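Local structure of phosphoglycerate kinase (Coxiella burnetii, 4NG4) at residues K25-R30 and I146-A151; R64-S69 and Q116-E121; A172-L177 and K395-R400. The protein catalyses the reversible transfer of a phosphoryl group between ATP and 3-phosphoglycerate, the second step in the glycolytic route from glyceraldehyde 3-phosphate to pyruvate. All coordinates share one frame; numbering follows the deposited sequence.

In the fold
Near the N terminus, strand 26-31 opens the first loop, which interaction 1 closes when strand 146-149 returns to lie beside it. Nested inside that loop is interaction 2, where strands 64-69 and 117-120 pair. Because 26-31 and 64-69 are themselves neighbours, with K25 O and R64 N probably hydrogen-bonded at 2.7 Å, the two contacts span four consecutive strands of one parallel sheet. Interaction 3 follows in series: edge strand 171-174, joined to 146-149, meets helix 392-401 at the far end of the chain. Its loop encloses the whole nucleotide-binding domain, so the chain finishes against the N-terminal domain where it began.

Interaction 1 (K25-R30 and I146-A151); sequences KRVMIR and IFVMDA
R30 meets M149 and F147 across an inner pairing of the parallel, Rossmann-like sheet in the N-terminal domain; R30 and, near the other end of the pair, I146 lose the most surface to this contact. Strands 26-30 and 146-149 run in the same direction at 19°. Both backbone polar atoms of I146 are bonded to strand 26-30, its N-H going to R26 O and its O accepting from M28 N at 3.0 Å. Its side chain, with CD1 outermost, meets the aliphatic part of K25 at about a right angle, I146 CD1 lying 3.6 Å from K25 CD; the lysine is poorly ordered. On the same face V27 CG1 touches V148 CG2 at 3.8 Å, and C173 of strand 171-174 adds to this apolar layer.

R30 projects from the other face, in company with M28, F147 and M149, where helix 160-168 supplies further cover. With CG anti to the backbone N (chi1 180°), its chain runs alongside that of M149, the two pointing the same way, and R30 CG comes within 3.9 Å of M149 SD. R30 CB lies obliquely against the F147 ring, 3.8 Å from F147 CZ. Beyond CG the chain bends and carries the guanidinium away from strand 146-149: NE bonds to S161 OG and NH1 to H70 ND1. H70 is predicted to bind substrate, so R30 probably helps to position it from the second shell. The pairing also joins the first and fifth strands, where the sheet order changes direction, and their C-terminal ends face the substrate side. There the backbone bonds become less straight: D150 N reaches R30 O at 3.1 Å, lying in the carbonyl plane, with an angle of only 139° at the hydrogen.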
# COMPACT_ATOMS: atom_id res chain seq x y z
N LYS A 25 -23.06 -13.47 18.62
CA LYS A 25 -22.78 -12.08 18.94
C LYS A 25 -23.08 -11.18 17.74
O LYS A 25 -23.20 -11.65 16.61
CB LYS A 25 -21.32 -11.92 19.38
CG LYS A 25 -21.06 -12.39 20.82
CD LYS A 25 -19.71 -11.89 21.32
CE LYS A 25 -19.59 -11.93 22.84
NZ LYS A 25 -18.46 -11.06 23.29
N ARG A 26 -23.22 -9.89 18.02
CA ARG A 26 -23.32 -8.88 16.97
C ARG A 26 -21.91 -8.45 16.62
O ARG A 26 -21.20 -7.95 17.48
CB ARG A 26 -24.12 -7.67 17.44
CG ARG A 26 -25.59 -7.95 17.71
CD ARG A 26 -26.26 -6.69 18.22
NE ARG A 26 -25.88 -6.39 19.60
CZ ARG A 26 -25.80 -5.16 20.12
NH1 ARG A 26 -26.04 -4.07 19.38
NH2 ARG A 26 -25.45 -5.01 21.39
N VAL A 27 -21.52 -8.67 15.36
CA VAL A 27 -20.15 -8.44 14.92
C VAL A 27 -20.14 -7.45 13.79
O VAL A 27 -20.78 -7.65 12.76
CB VAL A 27 -19.47 -9.74 14.46
CG1 VAL A 27 -18.07 -9.45 13.92
CG2 VAL A 27 -19.40 -10.76 15.60
N MET A 28 -19.37 -6.39 13.99
CA MET A 28 -19.27 -5.29 13.05
C MET A 28 -17.90 -5.36 12.36
O MET A 28 -16.87 -5.10 12.99
CB MET A 28 -19.46 -3.98 13.81
CG MET A 28 -20.07 -2.86 13.00
SD MET A 28 -20.43 -1.42 14.03
CE MET A 28 -22.08 -1.04 13.46
N ILE A 29 -17.90 -5.75 11.09
CA ILE A 29 -16.67 -5.90 10.31
C ILE A 29 -16.48 -4.73 9.35
O ILE A 29 -17.26 -4.57 8.41
CB ILE A 29 -16.69 -7.21 9.49
CG1 ILE A 29 -16.93 -8.41 10.40
CG2 ILE A 29 -15.37 -7.40 8.74
CD1 ILE A 29 -17.20 -9.68 9.62
N ARG A 30 -15.44 -3.93 9.57
CA ARG A 30 -15.08 -2.86 8.65
C ARG A 30 -14.21 -3.44 7.54
O ARG A 30 -13.09 -3.91 7.77
CB ARG A 30 -14.33 -1.74 9.38
CG ARG A 30 -13.90 -0.55 8.48
CD ARG A 30 -15.05 0.33 8.11
NE ARG A 30 -14.61 1.61 7.55
CZ ARG A 30 -14.26 1.82 6.29
NH1 ARG A 30 -14.26 0.83 5.41
NH2 ARG A 30 -13.87 3.03 5.90
N ILE A 146 -18.81 -6.81 19.30
CA ILE A 146 -17.42 -6.84 18.85
C ILE A 146 -17.24 -6.05 17.56
O ILE A 146 -18.07 -6.12 16.65
CB ILE A 146 -16.93 -8.29 18.59
CG1 ILE A 146 -17.09 -9.16 19.84
CG2 ILE A 146 -15.48 -8.28 18.14
CD1 ILE A 146 -16.82 -10.61 19.59
N PHE A 147 -16.14 -5.29 17.50
CA PHE A 147 -15.73 -4.60 16.28
C PHE A 147 -14.48 -5.24 15.70
O PHE A 147 -13.51 -5.45 16.43
CB PHE A 147 -15.46 -3.12 16.55
CG PHE A 147 -14.99 -2.35 15.35
CD1 PHE A 147 -15.77 -2.28 14.20
CD2 PHE A 147 -13.75 -1.71 15.35
CE1 PHE A 147 -15.35 -1.58 13.10
CE2 PHE A 147 -13.32 -1.01 14.24
CZ PHE A 147 -14.13 -0.94 13.11
N VAL A 148 -14.51 -5.53 14.40
CA VAL A 148 -13.39 -6.13 13.71
C VAL A 148 -12.88 -5.18 12.61
O VAL A 148 -13.55 -5.02 11.58
CB VAL A 148 -13.78 -7.47 13.07
CG1 VAL A 148 -12.58 -8.15 12.48
CG2 VAL A 148 -14.41 -8.36 14.11
N MET A 149 -11.73 -4.54 12.85
CA MET A 149 -11.08 -3.72 11.84
C MET A 149 -10.33 -4.62 10.89
O MET A 149 -9.24 -5.09 11.21
CB MET A 149 -10.12 -2.70 12.46
CG MET A 149 -9.40 -1.78 11.45
SD MET A 149 -10.47 -1.14 10.15
CE MET A 149 -9.58 0.33 9.64
N ASP A 150 -10.91 -4.84 9.72
CA ASP A 150 -10.34 -5.70 8.70
C ASP A 150 -10.06 -4.89 7.43
O ASP A 150 -10.20 -5.41 6.33
CB ASP A 150 -11.33 -6.83 8.41
CG ASP A 150 -10.73 -7.96 7.60
OD1 ASP A 150 -9.59 -8.39 7.91
OD2 ASP A 150 -11.42 -8.43 6.67
N ALA A 151 -9.63 -3.63 7.59
CA ALA A 151 -9.49 -2.69 6.46
C ALA A 151 -8.17 -1.87 6.45
O ALA A 151 -8.18 -0.63 6.61
CB ALA A 151 -10.69 -1.76 6.43

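Interaction 2 (R64-S69 and Q116-E121); sequences RVMILS and QAILCE
I67 and L119 meet obliquely on one face of two parallel strands, the CD1 branch of the leucine reaching across to I67 CG2 at 3.6 Å. With CG anti to the backbone N (chi1 177°), the leucine leans toward strand 64-69, and its second torsion turns CD1 to I67. Earlier along the same face, V65 CG1 rests on A117 CB at 3.5 Å. Helices 46-60 and 86-94 cover this layer, the former through I55, A58 and I59, the latter through V88, A89 and L92.

Across the sheet, M66 and I118 lie side by side and point the same way. I118 holds CG1 in the crowded position between N and the carbonyl carbon (chi1 64°), which brings its CD1 within 3.7 Å of M66 CG, while the sulfur end of the methionine leads away. L68 uses one methyl, CD1, against C120 CB at 3.5 Å; W106 also packs on C120.

Backbone hydrogen bonds set the register, V65 opposite A117 and I67 opposite L119. I118 N is bonded to V65 O, and I118 O takes the I67 N-H at 2.7 Å with an angle of 174°. Parallel strands with apolar side chains on both faces, here under helices on one and loop residues such as W106 on the other, belong to the Rossmann-like alpha/beta sheet of the N-terminal domain of phosphoglycerate kinases.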
# COMPACT_ATOMS: atom_id res chain seq x y z
N ARG A 64 -23.78 -12.65 14.20
CA ARG A 64 -24.78 -11.78 13.59
C ARG A 64 -23.98 -10.68 12.92
O ARG A 64 -23.49 -9.78 13.59
CB ARG A 64 -25.73 -11.21 14.65
CG ARG A 64 -26.39 -12.26 15.54
CD ARG A 64 -26.73 -11.68 16.91
NE ARG A 64 -27.69 -12.51 17.63
CZ ARG A 64 -29.02 -12.38 17.58
NH1 ARG A 64 -29.59 -11.43 16.84
NH2 ARG A 64 -29.78 -13.21 18.28
N VAL A 65 -23.84 -10.76 11.60
CA VAL A 65 -22.81 -9.97 10.90
C VAL A 65 -23.30 -8.65 10.29
O VAL A 65 -24.21 -8.64 9.46
CB VAL A 65 -22.12 -10.80 9.79
CG1 VAL A 65 -21.42 -9.89 8.80
CG2 VAL A 65 -21.14 -11.78 10.40
N MET A 66 -22.67 -7.55 10.71
CA MET A 66 -22.88 -6.24 10.10
C MET A 66 -21.63 -5.82 9.32
O MET A 66 -20.60 -5.51 9.92
CB MET A 66 -23.18 -5.21 11.19
CG MET A 66 -24.53 -5.37 11.86
SD MET A 66 -24.67 -4.38 13.38
CE MET A 66 -23.83 -5.45 14.53
N ILE A 67 -21.74 -5.81 8.00
CA ILE A 67 -20.59 -5.50 7.14
C ILE A 67 -20.51 -4.00 6.87
O ILE A 67 -21.43 -3.42 6.31
CB ILE A 67 -20.66 -6.23 5.79
CG1 ILE A 67 -20.82 -7.75 6.00
CG2 ILE A 67 -19.41 -5.92 4.98
CD1 ILE A 67 -21.18 -8.49 4.74
N LEU A 68 -19.39 -3.39 7.22
CA LEU A 68 -19.23 -1.95 7.15
C LEU A 68 -18.20 -1.57 6.07
O LEU A 68 -17.16 -2.22 5.96
CB LEU A 68 -18.78 -1.45 8.53
CG LEU A 68 -19.31 -0.11 9.00
CD1 LEU A 68 -20.85 -0.05 9.07
CD2 LEU A 68 -18.68 0.18 10.35
N SER A 69 -18.50 -0.57 5.25
CA SER A 69 -17.56 -0.14 4.21
C SER A 69 -17.79 1.27 3.68
O SER A 69 -18.85 1.86 3.88
CB SER A 69 -17.57 -1.10 3.01
OG SER A 69 -16.46 -0.82 2.16
N GLN A 116 -26.58 -15.02 9.47
CA GLN A 116 -26.79 -14.17 8.30
C GLN A 116 -25.92 -12.91 8.42
O GLN A 116 -25.31 -12.65 9.46
CB GLN A 116 -28.28 -13.83 8.09
CG GLN A 116 -28.94 -12.99 9.18
CD GLN A 116 -30.20 -12.27 8.69
OE1 GLN A 116 -30.11 -11.21 8.05
NE2 GLN A 116 -31.36 -12.84 8.99
N ALA A 117 -25.86 -12.15 7.33
CA ALA A 117 -25.00 -10.96 7.25
C ALA A 117 -25.68 -9.83 6.49
O ALA A 117 -26.26 -10.05 5.43
CB ALA A 117 -23.69 -11.32 6.57
N ILE A 118 -25.58 -8.63 7.03
CA ILE A 118 -26.15 -7.45 6.39
C ILE A 118 -25.04 -6.46 6.07
O ILE A 118 -24.00 -6.45 6.74
CB ILE A 118 -27.30 -6.80 7.24
CG1 ILE A 118 -26.78 -6.24 8.58
CG2 ILE A 118 -28.41 -7.81 7.49
CD1 ILE A 118 -26.05 -4.91 8.47
N LEU A 119 -25.25 -5.66 5.03
CA LEU A 119 -24.28 -4.64 4.62
C LEU A 119 -24.87 -3.26 4.88
O LEU A 119 -25.85 -2.87 4.25
CB LEU A 119 -23.93 -4.80 3.13
CG LEU A 119 -22.97 -3.77 2.50
CD1 LEU A 119 -21.61 -3.78 3.18
CD2 LEU A 119 -22.84 -4.04 1.01
N CYS A 120 -24.26 -2.54 5.82
CA CYS A 120 -24.64 -1.17 6.12
C CYS A 120 -24.30 -0.28 4.92
O CYS A 120 -23.29 -0.50 4.23
CB CYS A 120 -23.89 -0.67 7.36
SG CYS A 120 -24.27 -1.59 8.90
N GLU A 121 -25.14 0.74 4.71
CA GLU A 121 -24.95 1.66 3.61
C GLU A 121 -23.67 2.50 3.84
O GLU A 121 -23.33 2.82 4.98
CB GLU A 121 -26.18 2.55 3.46
CG GLU A 121 -26.13 3.56 2.32
CD GLU A 121 -25.75 2.95 0.99
OE1 GLU A 121 -24.58 2.51 0.83
OE2 GLU A 121 -26.60 2.95 0.07

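Interaction 3 (A172-L177 and K395-R400); sequences ACAGPL and KILTQR
A172 meets the C-terminal helix first, its methyl directed at R400 and L397. R400 NH1 lies 3.6 Å from A172 CB, the guanidinium being set obliquely to the methyl. The arginine chain is folded back by bends at chi2 and chi3 (-62° and -47°), and the charged group is held by backbone carbonyls just ahead of the strand: NH1 bonds to A169 O and NH2 to K170 O. Two separate acceptors thus fix the rotation of the guanidinium against which the alanine packs.

At C173 the side chain turns away from the helix and packs on I146 and V148 of the next strand, so its share of this contact is backbone. The CD2 branch of L397 lies over the C173 peptide. The oxygen of that peptide, C173 O, accepts a hydrogen bond from M149 N at 2.8 Å, so the leucine overlies a carbonyl already used in the sheet.

A174 receives the other branch of the leucine, L397 CD1 reaching A174 CB at 3.4 Å. L397 thereby spreads its two methyls over consecutive residues of the strand, and M149 touches it as well. F14, from the N-terminal stretch, packs on A174 and on T398.

The strand ends with A174; G175 follows at the N-cap position of helix 176-190, and in the first turn of that helix L177 N is bonded to D150 OD1. Helix 395-400 crosses strand 172-174 at 123° and contributes no hydrogen bond across the contact. An edge strand covered by the last helix of the chain is typical of phosphoglycerate kinases, in which the C-terminal segment folds back onto the N-terminal domain.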
# COMPACT_ATOMS: atom_id res chain seq x y z
N ALA A 172 -12.71 -4.91 20.72
CA ALA A 172 -12.17 -4.50 19.41
C ALA A 172 -10.95 -5.33 19.01
O ALA A 172 -10.10 -5.65 19.86
CB ALA A 172 -11.83 -3.01 19.41
N CYS A 173 -10.86 -5.68 17.73
CA CYS A 173 -9.80 -6.54 17.22
C CYS A 173 -9.56 -6.31 15.73
O CYS A 173 -10.25 -5.51 15.09
CB CYS A 173 -10.17 -7.99 17.46
SG CYS A 173 -11.64 -8.47 16.60
N ALA A 174 -8.57 -7.01 15.18
CA ALA A 174 -8.29 -6.97 13.76
C ALA A 174 -8.76 -8.27 13.09
O ALA A 174 -8.72 -9.34 13.71
CB ALA A 174 -6.80 -6.76 13.53
N GLY A 175 -9.20 -8.16 11.84
CA GLY A 175 -9.58 -9.32 11.04
C GLY A 175 -8.36 -9.93 10.38
O GLY A 175 -7.26 -9.38 10.48
N PRO A 176 -8.53 -11.08 9.69
CA PRO A 176 -7.41 -11.79 9.05
C PRO A 176 -6.72 -11.07 7.87
O PRO A 176 -5.54 -11.31 7.63
CB PRO A 176 -8.05 -13.12 8.59
CG PRO A 176 -9.48 -12.84 8.50
CD PRO A 176 -9.80 -11.81 9.53
N LEU A 177 -7.42 -10.20 7.15
CA LEU A 177 -6.77 -9.48 6.05
C LEU A 177 -5.75 -8.48 6.58
O LEU A 177 -4.60 -8.47 6.14
CB LEU A 177 -7.79 -8.78 5.15
CG LEU A 177 -8.29 -9.65 4.00
CD1 LEU A 177 -8.92 -10.94 4.51
CD2 LEU A 177 -9.29 -8.86 3.16
N LYS A 395 -3.09 1.36 16.30
CA LYS A 395 -2.81 1.82 17.64
C LYS A 395 -3.92 1.35 18.59
O LYS A 395 -3.65 0.70 19.60
CB LYS A 395 -2.68 3.34 17.67
CG LYS A 395 -1.93 3.86 18.89
CD LYS A 395 -2.09 5.37 19.07
CE LYS A 395 -1.15 5.89 20.16
NZ LYS A 395 -1.59 7.20 20.73
N ILE A 396 -5.16 1.65 18.22
CA ILE A 396 -6.30 1.36 19.08
C ILE A 396 -6.50 -0.15 19.25
O ILE A 396 -6.84 -0.59 20.35
CB ILE A 396 -7.61 2.02 18.57
CG1 ILE A 396 -7.42 3.53 18.41
CG2 ILE A 396 -8.77 1.76 19.54
CD1 ILE A 396 -8.69 4.27 18.08
N LEU A 397 -6.28 -0.92 18.19
CA LEU A 397 -6.47 -2.38 18.28
C LEU A 397 -5.55 -3.02 19.32
O LEU A 397 -5.94 -3.99 19.99
CB LEU A 397 -6.29 -3.04 16.91
CG LEU A 397 -7.42 -2.83 15.91
CD1 LEU A 397 -7.10 -3.53 14.60
CD2 LEU A 397 -8.76 -3.30 16.45
N THR A 398 -4.33 -2.48 19.45
CA THR A 398 -3.39 -2.94 20.48
C THR A 398 -3.77 -2.40 21.87
O THR A 398 -3.82 -3.16 22.84
CB THR A 398 -1.96 -2.51 20.16
OG1 THR A 398 -1.90 -1.08 20.09
CG2 THR A 398 -1.49 -3.10 18.83
N GLN A 399 -4.02 -1.09 21.95
CA GLN A 399 -4.49 -0.47 23.19
C GLN A 399 -5.61 -1.26 23.88
O GLN A 399 -5.69 -1.30 25.10
CB GLN A 399 -5.03 0.94 22.93
CG GLN A 399 -3.99 2.02 22.73
CD GLN A 399 -4.62 3.36 22.35
OE1 GLN A 399 -5.78 3.63 22.67
NE2 GLN A 399 -3.86 4.20 21.65
N ARG A 400 -6.48 -1.87 23.07
CA ARG A 400 -7.59 -2.67 23.58
C ARG A 400 -7.16 -4.10 23.93
O ARG A 400 -7.68 -4.68 24.89
CB ARG A 400 -8.74 -2.69 22.55
CG ARG A 400 -9.35 -1.31 22.26
CD ARG A 400 -9.99 -0.68 23.50
NE ARG A 400 -10.85 -1.63 24.19
CZ ARG A 400 -12.04 -2.03 23.75
NH1 ARG A 400 -12.57 -1.56 22.64
NH2 ARG A 400 -12.72 -2.92 24.46